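Local coordinates for ErfK/YbiS/YcfS/YnhG family protein (Xylanimonas cellulosilytica, PDB 4LPQ) that probably acts as a peptidoglycan L,D-transpeptidase in cell-wall biosynthesis, this chain joining a putative peptidoglycan-binding domain to the catalytic domain, at residues Arg81-Asp93 / Ser195-Tyr207. Residues are numbered along the deposited sequence; the frame is centred on the assembly and turned at random.
Sequences RSSSGKVVEIDLD and SWGMPIGTRVLLY
Glu89 OE1 is gripped from two sides: the phenolic OH of Tyr207 donates to its anti lone pair at 2.6 Å, and the backbone N of Arg81 takes the syn one. The other oxygen of this buried carboxylate, OE2, accepts from both N and OG of Ser82, so four bonds fix the group's rotation and tie residues 81-82 to the sheet. The Tyr207 ring, turned 72° from the carboxylate, lies beneath the extended Arg81 side chain. Arg81 CD makes a CH-pi contact with the ring, and the guanidinium stacks almost flat on it, centres 3.9 Å apart and planes 7° apart. A leucine in place of Tyr207 would probably leave Glu89 OE1 without its hydroxyl donor and the Arg81 guanidinium without its aromatic platform.

Strands 86-91 and 203-206 are parallel neighbours in the mixed sheet of the YkuD-type catalytic domain, where 133-140 flanks 203-206 and 96-101 flanks 86-91. Val88 pairs with Arg203 and Leu205, and Ile90 with Leu205 and Tyr207, each giving and accepting a backbone hydrogen bond; Leu92 N extends the pairing to Tyr207 O at 2.8 Å. On the face bearing Val88 and Ile90, Ile90 CD1 meets Val204 CG1 and Leu206 CD2, each at 3.9 Å; the side chain of Leu206 is about 9 Å from that of Cys181, the predicted nucleophile.

At the other end, Lys86 runs across a face of Trp196. The bend at chi3 (-74°) brings NZ over the five-membered ring, 3.9 Å from its centroid in a cation-pi contact, while NZ also donates to Gly197 O (2.8 Å), just past helix 186-196. Trp196 NE1 hydrogen-bonds to Glu101 OE1, and Val88 CG2 packs against the indole edge at CZ3.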
loop_
_atom_site.group_PDB
_atom_site.type_symbol
_atom_site.label_atom_id
_atom_site.label_comp_id
_atom_site.label_asym_id
_atom_site.label_seq_id
_atom_site.Cartn_x
_atom_site.Cartn_y
_atom_site.Cartn_z
ATOM N N ARG A 81 11.728 7.060 -7.727
ATOM C CA ARG A 81 12.795 8.009 -7.642
ATOM C C ARG A 81 14.201 7.372 -7.661
ATOM O O ARG A 81 15.157 8.025 -8.122
ATOM C CB ARG A 81 12.653 8.852 -6.398
ATOM C CG ARG A 81 11.443 9.738 -6.434
ATOM C CD ARG A 81 11.545 10.824 -5.406
ATOM N NE ARG A 81 10.359 11.696 -5.427
ATOM C CZ ARG A 81 10.280 12.859 -4.754
ATOM N NH1 ARG A 81 11.285 13.172 -3.835
ATOM N NH2 ARG A 81 9.120 13.462 -4.830
ATOM N N SER A 82 14.335 6.167 -7.112
ATOM C CA SER A 82 15.618 5.534 -7.068
ATOM C C SER A 82 15.941 4.915 -8.416
ATOM O O SER A 82 15.053 4.612 -9.218
ATOM C CB SER A 82 15.656 4.497 -5.931
ATOM O OG SER A 82 14.768 3.398 -6.198
ATOM N N SER A 83 17.245 4.681 -8.628
ATOM C CA SER A 83 17.850 4.075 -9.833
ATOM C C SER A 83 18.540 2.729 -9.717
ATOM O O SER A 83 18.744 1.970 -10.701
ATOM C CB SER A 83 18.902 4.987 -10.380
ATOM O OG SER A 83 18.284 6.173 -10.798
ATOM N N SER A 84 19.006 2.435 -8.534
ATOM C CA SER A 84 19.706 1.216 -8.360
ATOM C C SER A 84 19.401 0.577 -7.032
ATOM O O SER A 84 19.066 1.227 -6.061
ATOM C CB SER A 84 21.193 1.469 -8.460
ATOM O OG SER A 84 21.559 2.354 -7.448
ATOM N N GLY A 85 19.486 -0.751 -7.059
ATOM C CA GLY A 85 19.312 -1.591 -5.905
ATOM C C GLY A 85 17.906 -1.749 -5.461
ATOM O O GLY A 85 16.971 -1.324 -6.169
ATOM N N LYS A 86 17.727 -2.409 -4.350
ATOM C CA LYS A 86 16.406 -2.680 -3.806
ATOM C C LYS A 86 16.026 -1.526 -2.883
ATOM O O LYS A 86 16.789 -1.189 -1.924
ATOM C CB LYS A 86 16.478 -3.991 -3.097
ATOM C CG LYS A 86 15.154 -4.316 -2.463
ATOM C CD LYS A 86 15.056 -5.723 -1.933
ATOM C CE LYS A 86 14.923 -6.733 -3.004
ATOM N NZ LYS A 86 14.634 -8.111 -2.558
ATOM N N VAL A 87 14.852 -0.929 -3.122
ATOM C CA VAL A 87 14.436 0.245 -2.338
ATOM C C VAL A 87 12.929 0.126 -2.118
ATOM O O VAL A 87 12.206 -0.238 -3.032
ATOM C CB VAL A 87 14.811 1.541 -3.107
ATOM C CG1 VAL A 87 14.367 2.758 -2.278
ATOM C CG2 VAL A 87 16.255 1.556 -3.510
ATOM N N VAL A 88 12.526 0.426 -0.897
ATOM C CA VAL A 88 11.122 0.620 -0.593
ATOM C C VAL A 88 10.845 2.121 -0.608
ATOM O O VAL A 88 11.438 2.864 0.159
ATOM C CB VAL A 88 10.775 0.044 0.769
ATOM C CG1 VAL A 88 9.329 0.364 1.171
ATOM C CG2 VAL A 88 10.928 -1.467 0.712
ATOM N N GLU A 89 10.026 2.548 -1.565
ATOM C CA GLU A 89 9.682 3.944 -1.673
ATOM C C GLU A 89 8.261 4.121 -1.171
ATOM O O GLU A 89 7.343 3.366 -1.549
ATOM C CB GLU A 89 9.784 4.432 -3.118
ATOM C CG GLU A 89 11.183 4.314 -3.685
ATOM C CD GLU A 89 11.476 4.991 -5.033
ATOM O OE1 GLU A 89 10.640 5.879 -5.398
ATOM O OE2 GLU A 89 12.486 4.592 -5.671
ATOM N N ILE A 90 8.021 5.170 -0.372
ATOM C CA ILE A 90 6.700 5.443 0.116
ATOM C C ILE A 90 6.363 6.870 -0.296
ATOM O O ILE A 90 6.974 7.856 0.104
ATOM C CB ILE A 90 6.673 5.258 1.659
ATOM C CG1 ILE A 90 7.057 3.780 2.018
ATOM C CG2 ILE A 90 5.278 5.614 2.152
ATOM C CD1 ILE A 90 7.405 3.477 3.406
ATOM N N ASP A 91 5.354 6.938 -1.187
ATOM C CA ASP A 91 4.810 8.173 -1.709
ATOM C C ASP A 91 3.724 8.634 -0.820
ATOM O O ASP A 91 2.619 8.070 -0.845
ATOM C CB ASP A 91 4.389 7.984 -3.182
ATOM C CG ASP A 91 3.904 9.263 -3.823
ATOM O OD1 ASP A 91 3.389 10.171 -3.108
ATOM O OD2 ASP A 91 4.039 9.330 -5.076
ATOM N N LEU A 92 4.007 9.601 0.048
ATOM C CA LEU A 92 3.048 10.061 1.052
ATOM C C LEU A 92 1.865 10.775 0.470
ATOM O O LEU A 92 0.750 10.642 0.979
ATOM C CB LEU A 92 3.739 10.870 2.133
ATOM C CG LEU A 92 4.828 10.128 2.925
ATOM C CD1 LEU A 92 5.564 11.086 3.794
ATOM C CD2 LEU A 92 4.184 8.957 3.705
ATOM N N ASP A 93 2.042 11.522 -0.633
ATOM C CA ASP A 93 0.927 12.181 -1.272
ATOM C C ASP A 93 -0.057 11.181 -1.879
ATOM O O ASP A 93 -1.294 11.320 -1.770
ATOM C CB ASP A 93 1.390 13.143 -2.354
ATOM C CG ASP A 93 2.067 14.390 -1.786
ATOM O OD1 ASP A 93 2.156 14.599 -0.545
ATOM O OD2 ASP A 93 2.577 15.133 -2.641
ATOM N N SER A 195 8.719 -13.317 -0.013
ATOM C CA SER A 195 8.843 -13.521 -1.453
ATOM C C SER A 195 9.826 -12.555 -2.075
ATOM O O SER A 195 10.788 -12.946 -2.740
ATOM C CB SER A 195 7.454 -13.485 -2.142
ATOM O OG SER A 195 7.590 -13.746 -3.534
ATOM N N TRP A 196 9.559 -11.270 -1.915
ATOM C CA TRP A 196 10.476 -10.224 -2.363
ATOM C C TRP A 196 11.791 -10.240 -1.605
ATOM O O TRP A 196 12.860 -10.344 -2.212
ATOM C CB TRP A 196 9.825 -8.837 -2.331
ATOM C CG TRP A 196 10.547 -7.831 -3.054
ATOM C CD1 TRP A 196 10.922 -7.874 -4.338
ATOM C CD2 TRP A 196 10.861 -6.515 -2.604
ATOM N NE1 TRP A 196 11.541 -6.718 -4.722
ATOM C CE2 TRP A 196 11.487 -5.848 -3.682
ATOM C CE3 TRP A 196 10.797 -5.851 -1.359
ATOM C CZ2 TRP A 196 11.958 -4.554 -3.570
ATOM C CZ3 TRP A 196 11.196 -4.573 -1.233
ATOM C CH2 TRP A 196 11.763 -3.923 -2.284
ATOM N N GLY A 197 11.715 -10.137 -0.296
ATOM C CA GLY A 197 12.803 -10.007 0.607
ATOM C C GLY A 197 13.121 -8.544 0.796
ATOM O O GLY A 197 13.331 -7.783 -0.153
HETATM N N MSE A 198 13.166 -8.164 2.059
HETATM C CA MSE A 198 13.397 -6.764 2.467
HETATM C C MSE A 198 14.267 -6.851 3.697
HETATM O O MSE A 198 13.854 -6.569 4.824
HETATM C CB MSE A 198 11.981 -6.164 2.754
HETATM C CG MSE A 198 12.008 -4.743 3.097
HETATM SE SE MSE A 198 10.094 -4.216 3.350
HETATM C CE MSE A 198 10.597 -2.585 4.354
ATOM N N PRO A 199 15.550 -7.234 3.496
ATOM C CA PRO A 199 16.351 -7.531 4.664
ATOM C C PRO A 199 16.795 -6.328 5.425
ATOM O O PRO A 199 16.683 -5.177 4.937
ATOM C CB PRO A 199 17.619 -8.229 4.065
ATOM C CG PRO A 199 17.635 -7.707 2.646
ATOM C CD PRO A 199 16.197 -7.612 2.229
ATOM N N ILE A 200 17.321 -6.525 6.623
ATOM C CA ILE A 200 17.953 -5.478 7.366
ATOM C C ILE A 200 18.945 -4.761 6.401
ATOM O O ILE A 200 19.704 -5.416 5.680
ATOM C CB ILE A 200 18.567 -6.084 8.664
ATOM C CG1 ILE A 200 17.494 -6.845 9.571
ATOM C CG2 ILE A 200 19.344 -5.001 9.426
ATOM C CD1 ILE A 200 16.287 -5.920 10.077
ATOM N N GLY A 201 18.919 -3.449 6.436
ATOM C CA GLY A 201 19.763 -2.612 5.633
ATOM C C GLY A 201 19.062 -2.039 4.409
ATOM O O GLY A 201 19.576 -1.129 3.760
ATOM N N THR A 202 17.881 -2.570 4.055
ATOM C CA THR A 202 17.172 -2.102 2.864
ATOM C C THR A 202 16.818 -0.632 3.024
ATOM O O THR A 202 16.181 -0.223 4.000
ATOM C CB THR A 202 15.927 -2.944 2.600
ATOM O OG1 THR A 202 16.236 -4.316 2.408
ATOM C CG2 THR A 202 15.153 -2.448 1.412
ATOM N N ARG A 203 17.090 0.146 1.963
ATOM C CA ARG A 203 16.730 1.552 1.909
ATOM C C ARG A 203 15.204 1.708 1.955
ATOM O O ARG A 203 14.492 1.056 1.179
ATOM C CB ARG A 203 17.288 2.178 0.640
ATOM C CG ARG A 203 17.149 3.669 0.497
ATOM C CD ARG A 203 17.737 4.075 -0.831
ATOM N NE ARG A 203 17.771 5.501 -0.968
ATOM C CZ ARG A 203 17.939 6.156 -2.107
ATOM N NH1 ARG A 203 18.083 5.453 -3.236
ATOM N NH2 ARG A 203 17.971 7.470 -2.116
ATOM N N VAL A 204 14.764 2.685 2.708
ATOM C CA VAL A 204 13.358 3.056 2.783
ATOM C C VAL A 204 13.343 4.563 2.566
ATOM O O VAL A 204 13.837 5.331 3.382
ATOM C CB VAL A 204 12.687 2.733 4.150
ATOM C CG1 VAL A 204 11.199 3.154 4.139
ATOM C CG2 VAL A 204 12.807 1.243 4.392
ATOM N N LEU A 205 12.756 4.991 1.441
ATOM C CA LEU A 205 12.767 6.360 1.009
ATOM C C LEU A 205 11.346 6.909 1.028
ATOM O O LEU A 205 10.516 6.341 0.304
ATOM C CB LEU A 205 13.384 6.399 -0.425
ATOM C CG LEU A 205 13.431 7.670 -1.134
ATOM C CD1 LEU A 205 14.349 8.629 -0.436
ATOM C CD2 LEU A 205 13.925 7.437 -2.591
ATOM N N LEU A 206 11.066 7.964 1.780
ATOM C CA LEU A 206 9.700 8.496 1.929
ATOM C C LEU A 206 9.720 9.899 1.407
ATOM O O LEU A 206 10.617 10.693 1.773
ATOM C CB LEU A 206 9.184 8.475 3.324
ATOM C CG LEU A 206 9.187 7.130 4.042
ATOM C CD1 LEU A 206 10.519 6.890 4.782
ATOM C CD2 LEU A 206 7.975 6.963 4.981
ATOM N N TYR A 207 8.738 10.243 0.594
ATOM C CA TYR A 207 8.676 11.631 0.034
ATOM C C TYR A 207 7.249 12.065 -0.204
ATOM O O TYR A 207 6.335 11.199 -0.212
ATOM C CB TYR A 207 9.398 11.683 -1.314
ATOM C CG TYR A 207 9.170 10.524 -2.240
ATOM C CD1 TYR A 207 8.075 10.505 -3.056
ATOM C CD2 TYR A 207 10.028 9.471 -2.309
ATOM C CE1 TYR A 207 7.862 9.472 -3.924
ATOM C CE2 TYR A 207 9.883 8.429 -3.190
ATOM C CZ TYR A 207 8.739 8.417 -3.998
ATOM O OH TYR A 207 8.559 7.323 -4.863
ATOM O OXT TYR A 207 7.018 13.325 -0.325
HETATM O O HOH W 1 19.313 5.470 -6.394
HETATM O O HOH W 2 19.290 2.833 -3.750
HETATM O O HOH W 3 18.812 -0.790 -0.265
HETATM O O HOH W 4 4.569 12.312 -2.136
#